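Local coordinates for protein isoaspartyl dipeptidase (Fervidobacterium islandicum, PDB 7CDH) that probably hydrolyses isoaspartyl (beta-aspartyl) dipeptides as a zinc-dependent M38 metallopeptidase of the amidohydrolase family, consistent with a role in protein repair, at residues A[141-152]-A[178-188]. Residues are numbered along the deposited sequence; the frame is centred on the assembly and turned at random.
Sequences IMRDIVLIDKVI and DIRVGGMISGK
Lys188 reaches past Ile145, the two side chains running in opposite directions, and places its ammonium group among four backbone carbonyls. NZ donates hydrogen bonds to Ile145 O and Val151 O, both at 2.7 Å and in the carbonyl plane, and to Ile148 O at 2.8 Å and Asp149 O at 3.0 Å, from above those planes; Val151 N, closing the type I turn 148-151, takes the other face of Ile148 O. Four carbonyls compete for three N-H groups, so at least one hydrogen must be shared; the grip ties helix end, turn and strand start together. The carboxylate of Asp149 pairs instead with Lys114 of a third subunit.

Between the helices, Ile145 is a knob among Ile179, Gly182, Gly183 and Ser186, its CG2 3.6 Å from Gly182 CA. Chi1 of 72° sets Ser186 OG between its backbone N and carbonyl carbon, where it donates a hydrogen bond to Gly182 O; Ser186 N reaches that carbonyl's other face. A water links Met142 N to Asp178 OD2, which also salt-bridges Arg131 of a second subunit. The helices, whose segment axes approach to 8.3 Å and cross at -24°, are neighbours outside the amidohydrolase TIM barrel, flanking strand 151-159 in successive beta-alpha units.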
loop_
_atom_site.group_PDB
_atom_site.type_symbol
_atom_site.label_atom_id
_atom_site.label_comp_id
_atom_site.label_asym_id
_atom_site.label_seq_id
_atom_site.Cartn_x
_atom_site.Cartn_y
_atom_site.Cartn_z
ATOM N N ILE A 141 9.971 -9.959 10.156
ATOM C CA ILE A 141 10.702 -11.200 10.528
ATOM C C ILE A 141 10.016 -11.837 11.742
ATOM O O ILE A 141 10.050 -13.067 11.878
ATOM C CB ILE A 141 12.199 -10.949 10.724
ATOM C CG1 ILE A 141 12.492 -10.109 11.955
ATOM C CG2 ILE A 141 12.810 -10.348 9.468
ATOM C CD1 ILE A 141 13.929 -9.613 11.977
ATOM N N MET A 142 9.336 -11.055 12.560
ATOM C CA MET A 142 8.701 -11.617 13.765
ATOM C C MET A 142 7.522 -12.484 13.326
ATOM O O MET A 142 7.374 -13.574 13.882
ATOM C CB MET A 142 8.246 -10.530 14.720
ATOM C CG MET A 142 7.711 -11.102 15.990
ATOM S SD MET A 142 7.057 -9.864 17.130
ATOM C CE MET A 142 8.561 -9.073 17.695
ATOM N N ARG A 143 6.707 -12.022 12.370
ATOM C CA ARG A 143 5.598 -12.837 11.824
ATOM C C ARG A 143 6.149 -14.071 11.105
ATOM O O ARG A 143 5.512 -15.111 11.236
ATOM C CB ARG A 143 4.716 -12.064 10.851
ATOM C CG ARG A 143 3.843 -11.035 11.526
ATOM C CD ARG A 143 3.153 -10.207 10.450
ATOM N NE ARG A 143 2.197 -11.077 9.817
ATOM C CZ ARG A 143 1.004 -11.314 10.333
ATOM N NH1 ARG A 143 0.682 -10.720 11.482
ATOM N NH2 ARG A 143 0.173 -12.159 9.713
ATOM N N ASP A 144 7.284 -13.957 10.407
ATOM C CA ASP A 144 7.914 -15.088 9.676
ATOM C C ASP A 144 8.207 -16.234 10.646
ATOM O O ASP A 144 7.757 -17.367 10.400
ATOM C CB ASP A 144 9.156 -14.657 8.922
ATOM C CG ASP A 144 8.910 -13.822 7.682
ATOM O OD1 ASP A 144 7.722 -13.525 7.386
ATOM O OD2 ASP A 144 9.937 -13.485 6.999
ATOM N N ILE A 145 8.875 -15.943 11.751
ATOM C CA ILE A 145 9.294 -16.996 12.715
ATOM C C ILE A 145 8.067 -17.493 13.481
ATOM O O ILE A 145 8.023 -18.638 13.811
ATOM C CB ILE A 145 10.434 -16.498 13.613
ATOM C CG1 ILE A 145 11.044 -17.657 14.412
ATOM C CG2 ILE A 145 9.970 -15.349 14.491
ATOM C CD1 ILE A 145 12.394 -17.340 15.063
ATOM N N VAL A 146 7.035 -16.697 13.694
ATOM C CA VAL A 146 5.858 -17.203 14.459
ATOM C C VAL A 146 5.049 -18.109 13.518
ATOM O O VAL A 146 4.770 -19.242 13.927
ATOM C CB VAL A 146 5.080 -16.047 15.120
ATOM C CG1 VAL A 146 3.756 -16.463 15.743
ATOM C CG2 VAL A 146 5.918 -15.365 16.174
ATOM N N LEU A 147 4.852 -17.727 12.252
ATOM C CA LEU A 147 3.846 -18.383 11.365
ATOM C C LEU A 147 4.416 -19.556 10.549
ATOM O O LEU A 147 3.623 -20.404 10.120
ATOM C CB LEU A 147 3.247 -17.346 10.411
ATOM C CG LEU A 147 2.404 -16.250 11.055
ATOM C CD1 LEU A 147 1.733 -15.432 9.961
ATOM C CD2 LEU A 147 1.362 -16.816 12.004
ATOM N N ILE A 148 5.704 -19.572 10.248
ATOM C CA ILE A 148 6.363 -20.578 9.356
ATOM C C ILE A 148 7.253 -21.529 10.171
ATOM O O ILE A 148 8.326 -21.116 10.619
ATOM C CB ILE A 148 7.172 -19.810 8.309
ATOM C CG1 ILE A 148 6.269 -18.871 7.515
ATOM C CG2 ILE A 148 7.915 -20.765 7.415
ATOM C CD1 ILE A 148 7.035 -17.820 6.795
ATOM N N ASP A 149 6.820 -22.771 10.333
ATOM C CA ASP A 149 7.503 -23.811 11.146
ATOM C C ASP A 149 9.018 -23.759 10.905
ATOM O O ASP A 149 9.739 -23.569 11.870
ATOM C CB ASP A 149 6.815 -25.171 10.968
ATOM C CG ASP A 149 5.773 -25.449 12.059
ATOM O OD1 ASP A 149 6.021 -25.030 13.220
ATOM O OD2 ASP A 149 4.704 -26.063 11.761
ATOM N N LYS A 150 9.498 -23.835 9.671
ATOM C CA LYS A 150 10.943 -24.057 9.417
ATOM C C LYS A 150 11.785 -22.807 9.714
ATOM O O LYS A 150 13.011 -22.960 9.788
ATOM C CB LYS A 150 11.161 -24.526 7.977
ATOM C CG LYS A 150 10.813 -25.992 7.735
ATOM C CD LYS A 150 11.336 -26.518 6.425
ATOM C CE LYS A 150 10.826 -27.900 6.113
ATOM N NZ LYS A 150 11.342 -28.892 7.077
ATOM N N VAL A 151 11.212 -21.601 9.781
ATOM C CA VAL A 151 12.039 -20.373 10.002
ATOM C C VAL A 151 12.594 -20.404 11.444
ATOM O O VAL A 151 11.776 -20.482 12.397
ATOM C CB VAL A 151 11.221 -19.107 9.718
ATOM C CG1 VAL A 151 11.956 -17.852 10.137
ATOM C CG2 VAL A 151 10.829 -19.027 8.260
ATOM N N ILE A 152 13.925 -20.430 11.625
ATOM C CA ILE A 152 14.539 -20.542 12.984
ATOM C C ILE A 152 15.312 -19.266 13.333
ATOM O O ILE A 152 15.939 -19.232 14.397
ATOM C CB ILE A 152 15.393 -21.815 13.151
ATOM C CG1 ILE A 152 16.433 -22.024 12.050
ATOM C CG2 ILE A 152 14.469 -23.015 13.256
ATOM C CD1 ILE A 152 17.228 -20.802 11.696
ATOM N N ASP A 178 13.363 -8.337 17.458
ATOM C CA ASP A 178 12.180 -8.925 16.776
ATOM C C ASP A 178 12.362 -10.445 16.678
ATOM O O ASP A 178 11.428 -11.179 16.988
ATOM C CB ASP A 178 11.912 -8.218 15.449
ATOM C CG ASP A 178 11.292 -6.824 15.619
ATOM O OD1 ASP A 178 11.067 -6.404 16.811
ATOM O OD2 ASP A 178 11.040 -6.135 14.555
ATOM N N ILE A 179 13.541 -10.936 16.355
ATOM C CA ILE A 179 13.704 -12.393 16.162
ATOM C C ILE A 179 13.759 -13.063 17.545
ATOM O O ILE A 179 13.158 -14.131 17.705
ATOM C CB ILE A 179 14.894 -12.681 15.230
ATOM C CG1 ILE A 179 14.628 -13.898 14.334
ATOM C CG2 ILE A 179 16.185 -12.835 16.006
ATOM C CD1 ILE A 179 13.460 -13.723 13.376
ATOM N N ARG A 180 14.314 -12.404 18.554
ATOM C CA ARG A 180 14.273 -12.909 19.945
ATOM C C ARG A 180 12.823 -13.017 20.404
ATOM O O ARG A 180 12.422 -14.076 20.939
ATOM C CB ARG A 180 15.092 -12.051 20.904
ATOM C CG ARG A 180 14.745 -12.283 22.362
ATOM C CD ARG A 180 15.859 -11.798 23.251
ATOM N NE ARG A 180 15.553 -11.986 24.667
ATOM C CZ ARG A 180 15.458 -13.165 25.297
ATOM N NH1 ARG A 180 15.617 -14.306 24.653
ATOM N NH2 ARG A 180 15.194 -13.205 26.591
ATOM N N VAL A 181 12.018 -11.983 20.217
ATOM C CA VAL A 181 10.624 -12.062 20.747
ATOM C C VAL A 181 9.816 -13.078 19.930
ATOM O O VAL A 181 9.025 -13.873 20.541
ATOM C CB VAL A 181 9.985 -10.675 20.815
ATOM C CG1 VAL A 181 8.471 -10.753 20.913
ATOM C CG2 VAL A 181 10.574 -9.925 22.002
ATOM N N GLY A 182 10.014 -13.077 18.613
ATOM C CA GLY A 182 9.329 -14.035 17.740
ATOM C C GLY A 182 9.683 -15.460 18.127
ATOM O O GLY A 182 8.794 -16.320 18.091
ATOM N N GLY A 183 10.954 -15.687 18.468
ATOM C CA GLY A 183 11.458 -16.955 19.025
ATOM C C GLY A 183 10.708 -17.379 20.276
ATOM O O GLY A 183 10.319 -18.568 20.364
ATOM N N MET A 184 10.503 -16.460 21.216
ATOM C CA MET A 184 9.844 -16.773 22.508
ATOM C C MET A 184 8.378 -17.182 22.255
ATOM O O MET A 184 7.914 -18.151 22.862
ATOM C CB MET A 184 9.896 -15.569 23.457
ATOM C CG MET A 184 11.309 -15.159 23.838
ATOM S SD MET A 184 11.429 -13.652 24.834
ATOM C CE MET A 184 10.630 -14.198 26.340
ATOM N N ILE A 185 7.658 -16.458 21.408
ATOM C CA ILE A 185 6.223 -16.722 21.131
ATOM C C ILE A 185 6.087 -18.112 20.491
ATOM O O ILE A 185 5.100 -18.827 20.764
ATOM C CB ILE A 185 5.680 -15.591 20.235
ATOM C CG1 ILE A 185 5.668 -14.248 20.974
ATOM C CG2 ILE A 185 4.301 -15.918 19.668
ATOM C CD1 ILE A 185 5.422 -13.027 20.064
ATOM N N SER A 186 7.033 -18.481 19.641
ATOM C CA SER A 186 6.944 -19.650 18.741
ATOM C C SER A 186 7.660 -20.871 19.355
ATOM O O SER A 186 7.600 -21.977 18.773
ATOM C CB SER A 186 7.501 -19.274 17.384
ATOM O OG SER A 186 8.907 -19.144 17.426
ATOM N N GLY A 187 8.328 -20.698 20.486
ATOM C CA GLY A 187 9.061 -21.790 21.135
ATOM C C GLY A 187 10.283 -22.198 20.337
ATOM O O GLY A 187 10.755 -23.288 20.550
ATOM N N LYS A 188 10.806 -21.331 19.477
ATOM C CA LYS A 188 12.060 -21.567 18.709
ATOM C C LYS A 188 13.218 -20.722 19.264
ATOM O O LYS A 188 12.966 -19.809 20.043
ATOM C CB LYS A 188 11.783 -21.214 17.254
ATOM C CG LYS A 188 10.660 -22.017 16.641
ATOM C CD LYS A 188 10.598 -21.790 15.165
ATOM C CE LYS A 188 9.205 -21.679 14.598
ATOM N NZ LYS A 188 9.290 -21.010 13.289
HETATM O O HOH W 1 9.476 -8.020 12.982
#